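Local coordinates for periplasmic cell division protein (SufI) (Aquifex aeolicus, PDB 6SYY) that binds four copper ions as a multicopper oxidase and probably couples the oxidation of its substrates to the reduction of dioxygen, at residues Q459-R465 and G476-I482; I388-Q394 and D437-I441; T230-N234 and F361-E365; R245-R251 and D302-R308. All coordinates share one frame; numbering follows the deposited sequence.

How the interactions relate
The four contacts illustrate how a multicopper oxidase is assembled from cupredoxin-like beta structure around a copper centre. Interaction 1 is the one at the metals: the side chain of Asp479 comes within about 6 Å of a bound copper and about 3 Å of the side chains of the copper ligands His120 and His454. Interaction 2 adjoins it in the same family region, where Gln461 OE1 and Ile388 N lie 2.9 Å apart in a probable hydrogen bond and Trp477 packs on Ile388. Interactions 3 and 4 lie away from the copper sites; the nearest atoms of these two contacts are about 6 Å apart, without touching, and both segments of interaction 4 fall, in sequence, between those of interaction 3.

Interaction 1 of 4, residues Q459-R465 and G476-I482; sequences QFQVLER and GWKDTVI
Phe460 and Lys478 pair their backbones as a single antiparallel hydrogen-bonded bridge between the two sheets of a cupredoxin-type beta-sandwich, strand 461-465 belonging to one sheet and strand 480-483 to the other. Lys478 N reaches Phe460 O over 2.7 Å in an almost straight bond (172°), and Phe460 N bonds back to Lys478 O. A chi1 of 56° places Phe460 CG between the backbone N and the carbonyl carbon, which sends the ring across the 476-482 segment. Lys478 O sits 3.4 Å above one face of this ring, offset toward the rim. Val481 instead meets the ring edge, CB against Phe460 CZ at 3.9 Å, the two side chains crossing at about a right angle. Gln461 lies over a face of the Trp477 indole: its CG is 4.1 Å from the centroid of the six-membered ring, a CH-pi contact. Gln461 NE2 lies over the same face, 3.2 Å from Trp477 CZ2, the amide plane inclined 48° to the ring, and donates to Thr386 O. Closer to the metals, Asp479 O accepts from ND1 of the copper ligand His454. Beside the bridge, one water accepts from Val462 N at 2.8 Å and donates to Gly476 O.

Interaction 2 of 4, residues I388-Q394 and D437-I441; sequences INTDGAQ and DVVII
Val438 is the bump of this contact, and the curved chain of residues 388-393 forms the hollow that receives it. With CG1 anti to the backbone N (chi1 -180°), the valine presents that methyl to three surfaces: Ile388 CG2 at 3.7 Å from Val438 CG1, the carbonyl oxygen of Asn389, and the methyl of Ala393. The Ile388 and Val438 side chains slide past each other in opposite directions. Ala393 is a smaller bump in return; its CB settles over the backbone of the strand, 3.4 Å from Val438 O, with Val438 CG1 and Ile440 CG1 also against it. Further along, Ile440 CD1 touches Thr390 CB at 4.1 Å. The concave shape comes from a type II beta turn from Thr390 to Ala393, with Gly392 at a positive phi, overlapped at its start by an Asx turn in which Asn389 OD1 accepts from Asp391 N. Beyond the turn, strand 394-402 pairs in parallel with strand 437-445 in a sheet of the cupredoxin-like C-terminal region: Gln394 N donates to Val438 O at 3.2 Å, and Ile440 N donates to Gln394 O at 2.7 Å. Strand 488-495 lies next to 437-445 in the same sheet, and its Ala492 also touches Ile388 and Thr390. Chemically, two backbone bonds fix the alignment where the strands begin to pair, while the turn fits the sheet mainly through apolar side-chain contacts.

Interaction 3 of 4, residues T230-N234 and F361-E365; sequences TILVN and FEVME
Phe361 opens the contact by bringing its ring up to Ile231. Its chi1 of 50° places CG between the backbone N and the carbonyl carbon, which carries the ring across to the other strand, where the two side chains cross at about a right angle. Ring atom CE2 lies 3.4 Å from Ile231 CG1 and equally close to Ile231 CD1, while CZ reaches the same CD1 at 3.7 Å. The isoleucine thus grips one corner of the ring with both atoms of its longer branch. Replacing Phe361 by an alanine would probably open a gap beside Ile231, leaving its CG1-CD1 branch without the surface that now packs on it. Two residues on, Val363 points CG1 to two neighbours, Val233 CG2 at 3.8 Å and Ile231 CG2 at 4.0 Å, crossing each side chain roughly at right angles. Val363 and Met364 together form a classic beta bulge opposite Leu318 of strand 315-321. Met364 then makes the last touch, its SD 4.5 Å from Val233 CG1, and reaches on to Leu203, Pro239 and Met241. The short strand axes, 7.2 Å apart and inclined by 25°, run in similar directions, but no hydrogen bond joins them. Each strand bonds elsewhere, 230-233 to 200-208 and 361-370 to 315-321, consistent with packing between layers of a cupredoxin-like beta-sandwich. The side-chain groups that meet are all apolar or thioether, so the contact depends on shape and the burial of apolar surface, and no directional bond across it fixes the alignment.

Interaction 4 of 4, residues R245-R251 and D302-R308; sequences RKIYRFR and DILVDFR
With chi1 at 171°, CG of Arg249 points away from the backbone N, and the chain stays extended to NE, delivering the guanidinium to Asp302. Its NH2 donates to Asp302 OD2 at 2.7 Å, within the guanidinium plane, and NE adds a weak bond to the same oxygen. Arg251 approaches that oxygen face-on, an ion pair through charge alone; its NH1 donates to Thr155 OG1, which also bonds Asp302 OD1, and Glu185 and Asp200 pair with Arg249 and Arg251 respectively. Five consecutive antiparallel bridges, Ile247-Asp306 to Arg251-Asp302, join the strands of this plastocyanin-like domain, Tyr248 N bonding Val305 O at 2.8 Å and Val305 N returning to Tyr248 O. On the opposite face, the edge of Phe307 turns toward the face of Tyr248, centroids 5.5 Å apart and planes at 81°, and Phe307 CE2 meets the Phe250 edge at CE2, 3.8 Å away. Asp306 is held side-on by Arg308, NE to OD1 at 2.8 Å and NH2 to OD2 at 2.9 Å, while Arg308 N closes an Asx turn on OD1. Replacing Asp306 by an alanine would probably leave Arg308 NE without its acceptor and charge partner and undo the Asx turn. Strand 247-254 runs between 200-208 and 300-306; Leu188 and Leu192 of helix 183-192 cover the Arg249 and Leu304 face, and Phe366 of strand 361-370 meets Phe250 and Phe307 on the other.

Interaction 1 of 4, residues Q459-R465 and G476-I482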
# COMPACT_ATOMS: atom_id res chain seq x y z
N GLN A 459 -6.87 -7.55 -8.53
CA GLN A 459 -6.78 -6.15 -8.87
C GLN A 459 -7.99 -5.76 -9.72
O GLN A 459 -8.74 -6.61 -10.21
CB GLN A 459 -5.48 -5.85 -9.61
CG GLN A 459 -4.23 -5.97 -8.75
CD GLN A 459 -3.72 -7.39 -8.64
OE1 GLN A 459 -4.11 -8.26 -9.41
NE2 GLN A 459 -2.84 -7.63 -7.67
N PHE A 460 -8.19 -4.45 -9.88
CA PHE A 460 -9.31 -3.94 -10.65
C PHE A 460 -8.86 -2.74 -11.46
O PHE A 460 -7.77 -2.19 -11.26
CB PHE A 460 -10.49 -3.56 -9.74
CG PHE A 460 -10.13 -2.57 -8.66
CD1 PHE A 460 -10.10 -1.21 -8.92
CD2 PHE A 460 -9.83 -3.00 -7.38
CE1 PHE A 460 -9.77 -0.30 -7.94
CE2 PHE A 460 -9.50 -2.09 -6.39
CZ PHE A 460 -9.47 -0.74 -6.67
N GLN A 461 -9.73 -2.31 -12.37
CA GLN A 461 -9.50 -1.13 -13.19
C GLN A 461 -10.60 -0.11 -12.90
O GLN A 461 -11.79 -0.46 -12.93
CB GLN A 461 -9.47 -1.48 -14.67
CG GLN A 461 -8.35 -2.44 -15.02
CD GLN A 461 -8.47 -2.97 -16.43
OE1 GLN A 461 -9.46 -2.72 -17.12
NE2 GLN A 461 -7.45 -3.71 -16.87
N VAL A 462 -10.20 1.12 -12.61
CA VAL A 462 -11.15 2.17 -12.28
C VAL A 462 -11.84 2.63 -13.56
O VAL A 462 -11.18 3.04 -14.52
CB VAL A 462 -10.46 3.34 -11.57
CG1 VAL A 462 -11.46 4.47 -11.33
CG2 VAL A 462 -9.84 2.88 -10.27
N LEU A 463 -13.16 2.56 -13.57
CA LEU A 463 -13.91 2.97 -14.75
C LEU A 463 -14.24 4.45 -14.74
O LEU A 463 -14.06 5.14 -15.75
CB LEU A 463 -15.20 2.15 -14.86
CG LEU A 463 -15.03 0.64 -15.02
CD1 LEU A 463 -16.38 -0.01 -15.22
CD2 LEU A 463 -14.10 0.33 -16.17
N GLU A 464 -14.72 4.97 -13.61
CA GLU A 464 -15.36 6.28 -13.63
C GLU A 464 -15.44 6.85 -12.22
O GLU A 464 -15.63 6.11 -11.25
CB GLU A 464 -16.76 6.16 -14.24
CG GLU A 464 -17.53 7.45 -14.40
CD GLU A 464 -18.91 7.21 -14.98
OE1 GLU A 464 -19.44 6.10 -14.79
OE2 GLU A 464 -19.45 8.13 -15.64
N ARG A 465 -15.27 8.17 -12.12
CA ARG A 465 -15.48 8.92 -10.88
C ARG A 465 -16.58 9.93 -11.14
O ARG A 465 -16.57 10.61 -12.17
CB ARG A 465 -14.21 9.65 -10.42
CG ARG A 465 -12.92 8.85 -10.50
CD ARG A 465 -11.78 9.59 -9.82
NE ARG A 465 -12.00 9.65 -8.38
CZ ARG A 465 -11.42 8.84 -7.50
NH1 ARG A 465 -10.55 7.92 -7.91
NH2 ARG A 465 -11.69 8.96 -6.21
N GLY A 476 -4.43 1.83 -14.73
CA GLY A 476 -3.80 0.54 -14.56
C GLY A 476 -4.58 -0.40 -13.65
O GLY A 476 -5.77 -0.22 -13.39
N TRP A 477 -3.87 -1.42 -13.18
CA TRP A 477 -4.43 -2.41 -12.26
C TRP A 477 -4.28 -1.89 -10.84
O TRP A 477 -3.16 -1.73 -10.34
CB TRP A 477 -3.71 -3.75 -12.42
CG TRP A 477 -4.00 -4.48 -13.71
CD1 TRP A 477 -3.16 -4.63 -14.78
CD2 TRP A 477 -5.21 -5.18 -14.06
NE1 TRP A 477 -3.77 -5.36 -15.77
CE2 TRP A 477 -5.03 -5.71 -15.35
CE3 TRP A 477 -6.42 -5.40 -13.40
CZ2 TRP A 477 -6.02 -6.45 -15.99
CZ3 TRP A 477 -7.41 -6.13 -14.04
CH2 TRP A 477 -7.20 -6.65 -15.33
N LYS A 478 -5.41 -1.60 -10.19
CA LYS A 478 -5.42 -1.06 -8.84
C LYS A 478 -5.91 -2.12 -7.86
O LYS A 478 -6.56 -3.09 -8.25
CB LYS A 478 -6.32 0.18 -8.78
CG LYS A 478 -5.92 1.29 -9.73
CD LYS A 478 -4.78 2.12 -9.16
CE LYS A 478 -5.25 2.92 -7.96
NZ LYS A 478 -4.12 3.57 -7.26
N ASP A 479 -5.60 -1.92 -6.58
CA ASP A 479 -6.29 -2.65 -5.52
C ASP A 479 -6.82 -1.76 -4.40
O ASP A 479 -7.48 -2.27 -3.49
CB ASP A 479 -5.40 -3.77 -4.93
CG ASP A 479 -4.16 -3.24 -4.23
OD1 ASP A 479 -4.26 -2.33 -3.38
OD2 ASP A 479 -3.07 -3.78 -4.51
N THR A 480 -6.57 -0.45 -4.46
CA THR A 480 -7.11 0.50 -3.49
C THR A 480 -7.51 1.77 -4.23
O THR A 480 -6.66 2.42 -4.84
CB THR A 480 -6.07 0.83 -2.41
OG1 THR A 480 -5.58 -0.38 -1.80
CG2 THR A 480 -6.68 1.73 -1.34
N VAL A 481 -8.79 2.14 -4.17
CA VAL A 481 -9.30 3.30 -4.89
C VAL A 481 -9.82 4.33 -3.89
O VAL A 481 -10.55 3.99 -2.95
CB VAL A 481 -10.40 2.93 -5.91
CG1 VAL A 481 -11.57 2.23 -5.23
CG2 VAL A 481 -10.87 4.17 -6.67
N ILE A 482 -9.41 5.59 -4.08
CA ILE A 482 -9.90 6.69 -3.25
C ILE A 482 -11.34 6.98 -3.61
O ILE A 482 -11.69 7.14 -4.79
CB ILE A 482 -9.03 7.94 -3.45
CG1 ILE A 482 -7.59 7.69 -3.00
CG2 ILE A 482 -9.63 9.13 -2.72
CD1 ILE A 482 -6.67 8.85 -3.25
O HOH W 1 -1.95 -5.41 -6.41
O HOH W 2 -7.52 1.60 -13.25

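Interaction 2 of 4, residues I388-Q394 and D437-I441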
# COMPACT_ATOMS: atom_id res chain seq x y z
N ILE A 388 -10.58 -4.57 -19.10
CA ILE A 388 -11.57 -5.59 -18.78
C ILE A 388 -12.80 -5.38 -19.65
O ILE A 388 -13.31 -4.25 -19.76
CB ILE A 388 -11.93 -5.55 -17.28
CG1 ILE A 388 -10.69 -5.81 -16.44
CG2 ILE A 388 -13.04 -6.54 -16.97
CD1 ILE A 388 -10.91 -5.67 -14.95
N ASN A 389 -13.28 -6.45 -20.27
CA ASN A 389 -14.52 -6.39 -21.04
C ASN A 389 -15.68 -6.39 -20.06
O ASN A 389 -15.92 -7.38 -19.36
CB ASN A 389 -14.62 -7.55 -22.02
CG ASN A 389 -15.87 -7.50 -22.86
OD1 ASN A 389 -16.59 -6.51 -22.87
ND2 ASN A 389 -16.14 -8.58 -23.59
N THR A 390 -16.41 -5.27 -20.00
CA THR A 390 -17.46 -5.07 -19.01
C THR A 390 -18.85 -5.33 -19.55
O THR A 390 -19.83 -5.14 -18.81
CB THR A 390 -17.38 -3.65 -18.45
OG1 THR A 390 -17.46 -2.71 -19.52
CG2 THR A 390 -16.08 -3.45 -17.70
N ASP A 391 -18.98 -5.75 -20.80
CA ASP A 391 -20.30 -6.02 -21.37
C ASP A 391 -20.94 -7.19 -20.64
O ASP A 391 -20.31 -8.23 -20.43
CB ASP A 391 -20.18 -6.33 -22.86
CG ASP A 391 -19.43 -5.25 -23.62
OD1 ASP A 391 -19.10 -4.21 -23.01
OD2 ASP A 391 -19.16 -5.46 -24.82
N GLY A 392 -22.21 -7.02 -20.25
CA GLY A 392 -22.92 -8.08 -19.56
C GLY A 392 -22.39 -8.43 -18.19
O GLY A 392 -22.65 -9.53 -17.70
N ALA A 393 -21.64 -7.53 -17.56
CA ALA A 393 -21.10 -7.78 -16.24
C ALA A 393 -22.16 -7.53 -15.17
O ALA A 393 -23.07 -6.72 -15.34
CB ALA A 393 -19.89 -6.89 -15.97
N GLN A 394 -22.04 -8.25 -14.06
CA GLN A 394 -22.90 -8.00 -12.91
C GLN A 394 -22.44 -6.74 -12.19
O GLN A 394 -21.25 -6.47 -12.08
CB GLN A 394 -22.89 -9.19 -11.95
CG GLN A 394 -23.39 -10.49 -12.56
CD GLN A 394 -23.42 -11.61 -11.54
OE1 GLN A 394 -23.48 -11.37 -10.34
NE2 GLN A 394 -23.38 -12.85 -12.03
N ASP A 437 -16.41 -14.54 -13.13
CA ASP A 437 -17.37 -13.46 -13.27
C ASP A 437 -16.66 -12.12 -13.40
O ASP A 437 -15.71 -11.84 -12.66
CB ASP A 437 -18.32 -13.42 -12.06
CG ASP A 437 -19.39 -14.49 -12.12
OD1 ASP A 437 -19.42 -15.26 -13.10
OD2 ASP A 437 -20.21 -14.55 -11.18
N VAL A 438 -17.10 -11.31 -14.34
CA VAL A 438 -16.75 -9.90 -14.38
C VAL A 438 -17.80 -9.14 -13.58
O VAL A 438 -19.00 -9.30 -13.82
CB VAL A 438 -16.65 -9.38 -15.82
CG1 VAL A 438 -16.27 -7.91 -15.82
CG2 VAL A 438 -15.64 -10.19 -16.60
N VAL A 439 -17.34 -8.33 -12.63
CA VAL A 439 -18.22 -7.57 -11.75
C VAL A 439 -17.81 -6.11 -11.81
O VAL A 439 -16.62 -5.79 -11.73
CB VAL A 439 -18.16 -8.09 -10.30
CG1 VAL A 439 -19.14 -7.32 -9.42
CG2 VAL A 439 -18.45 -9.58 -10.25
N ILE A 440 -18.80 -5.23 -11.96
CA ILE A 440 -18.61 -3.80 -11.76
C ILE A 440 -19.01 -3.49 -10.33
O ILE A 440 -20.18 -3.67 -9.95
CB ILE A 440 -19.42 -2.97 -12.76
CG1 ILE A 440 -18.94 -3.23 -14.19
CG2 ILE A 440 -19.33 -1.49 -12.42
CD1 ILE A 440 -19.71 -2.46 -15.24
N ILE A 441 -18.06 -3.04 -9.52
CA ILE A 441 -18.35 -2.62 -8.16
C ILE A 441 -18.54 -1.11 -8.17
O ILE A 441 -17.76 -0.37 -8.78
CB ILE A 441 -17.23 -3.04 -7.19
CG1 ILE A 441 -17.20 -4.56 -7.07
CG2 ILE A 441 -17.44 -2.41 -5.83
CD1 ILE A 441 -16.24 -5.06 -6.01

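Interaction 3 of 4, residues T230-N234 and F361-E365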
# COMPACT_ATOMS: atom_id res chain seq x y z
N THR A 230 4.43 13.99 12.98
CA THR A 230 5.76 13.96 12.39
C THR A 230 5.75 13.06 11.16
O THR A 230 5.24 11.93 11.22
CB THR A 230 6.79 13.45 13.40
OG1 THR A 230 6.81 14.32 14.54
CG2 THR A 230 8.17 13.37 12.79
N ILE A 231 6.30 13.55 10.05
CA ILE A 231 6.33 12.79 8.81
C ILE A 231 7.63 12.01 8.72
O ILE A 231 8.71 12.55 9.00
CB ILE A 231 6.16 13.71 7.59
CG1 ILE A 231 4.93 14.60 7.78
CG2 ILE A 231 6.02 12.89 6.32
CD1 ILE A 231 3.63 13.81 7.87
N LEU A 232 7.54 10.74 8.34
CA LEU A 232 8.69 9.86 8.22
C LEU A 232 8.70 9.23 6.84
O LEU A 232 7.64 8.96 6.26
CB LEU A 232 8.68 8.76 9.29
CG LEU A 232 8.87 9.13 10.76
CD1 LEU A 232 7.61 9.73 11.35
CD2 LEU A 232 9.28 7.91 11.55
N VAL A 233 9.90 9.01 6.32
CA VAL A 233 10.10 8.23 5.10
C VAL A 233 11.08 7.12 5.46
O VAL A 233 12.22 7.39 5.85
CB VAL A 233 10.63 9.08 3.94
CG1 VAL A 233 10.63 8.27 2.66
CG2 VAL A 233 9.80 10.35 3.78
N ASN A 234 10.62 5.88 5.33
CA ASN A 234 11.43 4.72 5.72
C ASN A 234 11.90 4.85 7.17
O ASN A 234 13.06 4.56 7.49
CB ASN A 234 12.61 4.53 4.77
CG ASN A 234 12.18 4.51 3.33
OD1 ASN A 234 11.02 4.22 3.02
ND2 ASN A 234 13.10 4.82 2.42
N PHE A 361 2.91 20.65 4.08
CA PHE A 361 4.18 20.46 4.77
C PHE A 361 5.15 19.73 3.85
O PHE A 361 4.73 18.95 2.99
CB PHE A 361 4.00 19.68 6.07
CG PHE A 361 3.22 18.41 5.91
CD1 PHE A 361 1.85 18.39 6.14
CD2 PHE A 361 3.84 17.24 5.52
CE1 PHE A 361 1.13 17.22 5.98
CE2 PHE A 361 3.12 16.07 5.35
CZ PHE A 361 1.76 16.07 5.59
N GLU A 362 6.44 19.96 4.06
CA GLU A 362 7.45 19.24 3.31
C GLU A 362 7.56 17.81 3.81
O GLU A 362 7.57 17.56 5.02
CB GLU A 362 8.80 19.96 3.43
CG GLU A 362 9.96 19.23 2.77
CD GLU A 362 11.22 20.08 2.74
OE1 GLU A 362 11.09 21.32 2.64
OE2 GLU A 362 12.33 19.51 2.82
N VAL A 363 7.63 16.86 2.88
CA VAL A 363 7.85 15.46 3.24
C VAL A 363 9.34 15.13 3.23
O VAL A 363 9.83 14.44 4.13
CB VAL A 363 7.07 14.54 2.29
CG1 VAL A 363 7.40 13.09 2.57
CG2 VAL A 363 5.57 14.78 2.43
N MET A 364 10.07 15.62 2.24
CA MET A 364 11.44 15.19 2.03
C MET A 364 12.14 16.19 1.11
O MET A 364 11.50 16.89 0.32
CB MET A 364 11.48 13.78 1.45
CG MET A 364 12.84 13.15 1.38
SD MET A 364 12.74 11.58 0.53
CE MET A 364 14.47 11.36 0.12
N GLU A 365 13.46 16.24 1.22
CA GLU A 365 14.29 17.15 0.44
C GLU A 365 15.30 16.35 -0.37
O GLU A 365 15.99 15.48 0.18
CB GLU A 365 15.00 18.15 1.35
CG GLU A 365 16.26 18.75 0.77
CD GLU A 365 17.02 19.58 1.79
OE1 GLU A 365 16.37 20.33 2.54
OE2 GLU A 365 18.26 19.46 1.84

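Interaction 4 of 4, residues R245-R251 and D302-R308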
# COMPACT_ATOMS: atom_id res chain seq x y z
N ARG A 245 22.25 14.04 -11.40
CA ARG A 245 21.43 14.41 -12.55
C ARG A 245 21.15 13.13 -13.35
O ARG A 245 21.82 12.80 -14.33
CB ARG A 245 22.10 15.49 -13.39
CG ARG A 245 22.12 16.85 -12.71
CD ARG A 245 22.62 17.96 -13.62
NE ARG A 245 21.71 18.24 -14.72
CZ ARG A 245 21.95 17.94 -15.99
NH1 ARG A 245 23.08 17.36 -16.34
NH2 ARG A 245 21.05 18.24 -16.93
N LYS A 246 20.14 12.39 -12.89
CA LYS A 246 19.79 11.10 -13.46
C LYS A 246 18.29 10.92 -13.33
O LYS A 246 17.60 11.70 -12.68
CB LYS A 246 20.53 9.94 -12.75
CG LYS A 246 22.04 9.91 -12.97
CD LYS A 246 22.65 8.56 -12.60
CE LYS A 246 22.80 8.40 -11.10
NZ LYS A 246 23.49 7.12 -10.75
N ILE A 247 17.78 9.87 -13.97
CA ILE A 247 16.41 9.43 -13.71
C ILE A 247 16.42 8.53 -12.48
O ILE A 247 17.20 7.58 -12.40
CB ILE A 247 15.83 8.70 -14.93
CG1 ILE A 247 15.63 9.67 -16.09
CG2 ILE A 247 14.52 7.99 -14.54
CD1 ILE A 247 15.31 8.99 -17.42
N TYR A 248 15.56 8.85 -11.52
CA TYR A 248 15.35 8.02 -10.34
C TYR A 248 13.94 7.44 -10.37
O TYR A 248 12.99 8.12 -10.75
CB TYR A 248 15.55 8.81 -9.05
CG TYR A 248 16.99 9.05 -8.68
CD1 TYR A 248 17.77 9.94 -9.41
CD2 TYR A 248 17.57 8.40 -7.60
CE1 TYR A 248 19.09 10.16 -9.07
CE2 TYR A 248 18.89 8.61 -7.25
CZ TYR A 248 19.65 9.50 -8.00
OH TYR A 248 20.97 9.73 -7.67
N ARG A 249 13.82 6.19 -9.96
CA ARG A 249 12.52 5.58 -9.72
C ARG A 249 12.26 5.59 -8.22
O ARG A 249 13.09 5.12 -7.44
CB ARG A 249 12.48 4.15 -10.26
CG ARG A 249 11.24 3.39 -9.85
CD ARG A 249 11.25 2.01 -10.45
NE ARG A 249 9.97 1.34 -10.31
CZ ARG A 249 9.64 0.24 -10.98
NH1 ARG A 249 10.51 -0.29 -11.83
NH2 ARG A 249 8.45 -0.32 -10.81
N PHE A 250 11.11 6.13 -7.83
CA PHE A 250 10.68 6.11 -6.43
C PHE A 250 9.40 5.30 -6.32
O PHE A 250 8.42 5.58 -7.02
CB PHE A 250 10.48 7.52 -5.89
CG PHE A 250 11.73 8.36 -5.92
CD1 PHE A 250 12.74 8.14 -5.00
CD2 PHE A 250 11.89 9.35 -6.87
CE1 PHE A 250 13.89 8.90 -5.02
CE2 PHE A 250 13.04 10.12 -6.90
CZ PHE A 250 14.05 9.89 -5.97
N ARG A 251 9.42 4.29 -5.46
CA ARG A 251 8.26 3.46 -5.16
C ARG A 251 7.61 4.04 -3.91
O ARG A 251 8.01 3.74 -2.79
CB ARG A 251 8.66 2.01 -4.96
CG ARG A 251 9.27 1.39 -6.19
CD ARG A 251 9.83 0.03 -5.88
NE ARG A 251 10.57 -0.51 -7.02
CZ ARG A 251 10.08 -1.40 -7.88
NH1 ARG A 251 8.84 -1.86 -7.72
NH2 ARG A 251 10.83 -1.82 -8.88
N ASP A 302 4.40 4.19 -8.33
CA ASP A 302 5.76 4.21 -8.85
C ASP A 302 5.92 5.41 -9.78
O ASP A 302 5.14 5.57 -10.73
CB ASP A 302 6.08 2.92 -9.61
CG ASP A 302 6.25 1.72 -8.69
OD1 ASP A 302 5.37 1.49 -7.84
OD2 ASP A 302 7.26 1.01 -8.84
N ILE A 303 6.92 6.24 -9.51
CA ILE A 303 7.17 7.42 -10.33
C ILE A 303 8.61 7.42 -10.82
O ILE A 303 9.51 6.84 -10.19
CB ILE A 303 6.88 8.74 -9.58
CG1 ILE A 303 7.83 8.91 -8.39
CG2 ILE A 303 5.41 8.81 -9.17
CD1 ILE A 303 7.81 10.30 -7.77
N LEU A 304 8.82 8.07 -11.96
CA LEU A 304 10.14 8.40 -12.48
C LEU A 304 10.35 9.90 -12.36
O LEU A 304 9.47 10.68 -12.75
CB LEU A 304 10.30 7.98 -13.95
CG LEU A 304 10.35 6.49 -14.33
CD1 LEU A 304 10.49 6.34 -15.83
CD2 LEU A 304 11.48 5.76 -13.61
N VAL A 305 11.48 10.30 -11.81
CA VAL A 305 11.85 11.70 -11.66
C VAL A 305 13.18 11.90 -12.36
O VAL A 305 14.16 11.22 -12.04
CB VAL A 305 11.93 12.12 -10.18
CG1 VAL A 305 12.23 13.61 -10.08
CG2 VAL A 305 10.63 11.80 -9.47
N ASP A 306 13.21 12.83 -13.31
CA ASP A 306 14.42 13.10 -14.09
C ASP A 306 15.11 14.31 -13.46
O ASP A 306 14.80 15.45 -13.78
CB ASP A 306 14.09 13.32 -15.56
CG ASP A 306 15.32 13.25 -16.44
OD1 ASP A 306 16.44 13.39 -15.92
OD2 ASP A 306 15.17 13.05 -17.67
N PHE A 307 16.05 14.04 -12.57
CA PHE A 307 16.76 15.14 -11.93
C PHE A 307 17.72 15.85 -12.87
O PHE A 307 18.34 16.84 -12.46
CB PHE A 307 17.49 14.64 -10.68
CG PHE A 307 16.58 14.35 -9.53
CD1 PHE A 307 16.00 15.39 -8.81
CD2 PHE A 307 16.30 13.04 -9.15
CE1 PHE A 307 15.15 15.12 -7.74
CE2 PHE A 307 15.44 12.77 -8.09
CZ PHE A 307 14.87 13.81 -7.38
N ARG A 308 17.86 15.40 -14.12
CA ARG A 308 18.56 16.20 -15.12
C ARG A 308 17.82 17.50 -15.42
O ARG A 308 18.42 18.43 -15.97
CB ARG A 308 18.77 15.41 -16.40
CG ARG A 308 19.68 14.21 -16.24
CD ARG A 308 19.74 13.36 -17.50
NE ARG A 308 18.46 12.75 -17.82
CZ ARG A 308 18.26 11.92 -18.85
NH1 ARG A 308 19.27 11.61 -19.65
NH2 ARG A 308 17.06 11.41 -19.07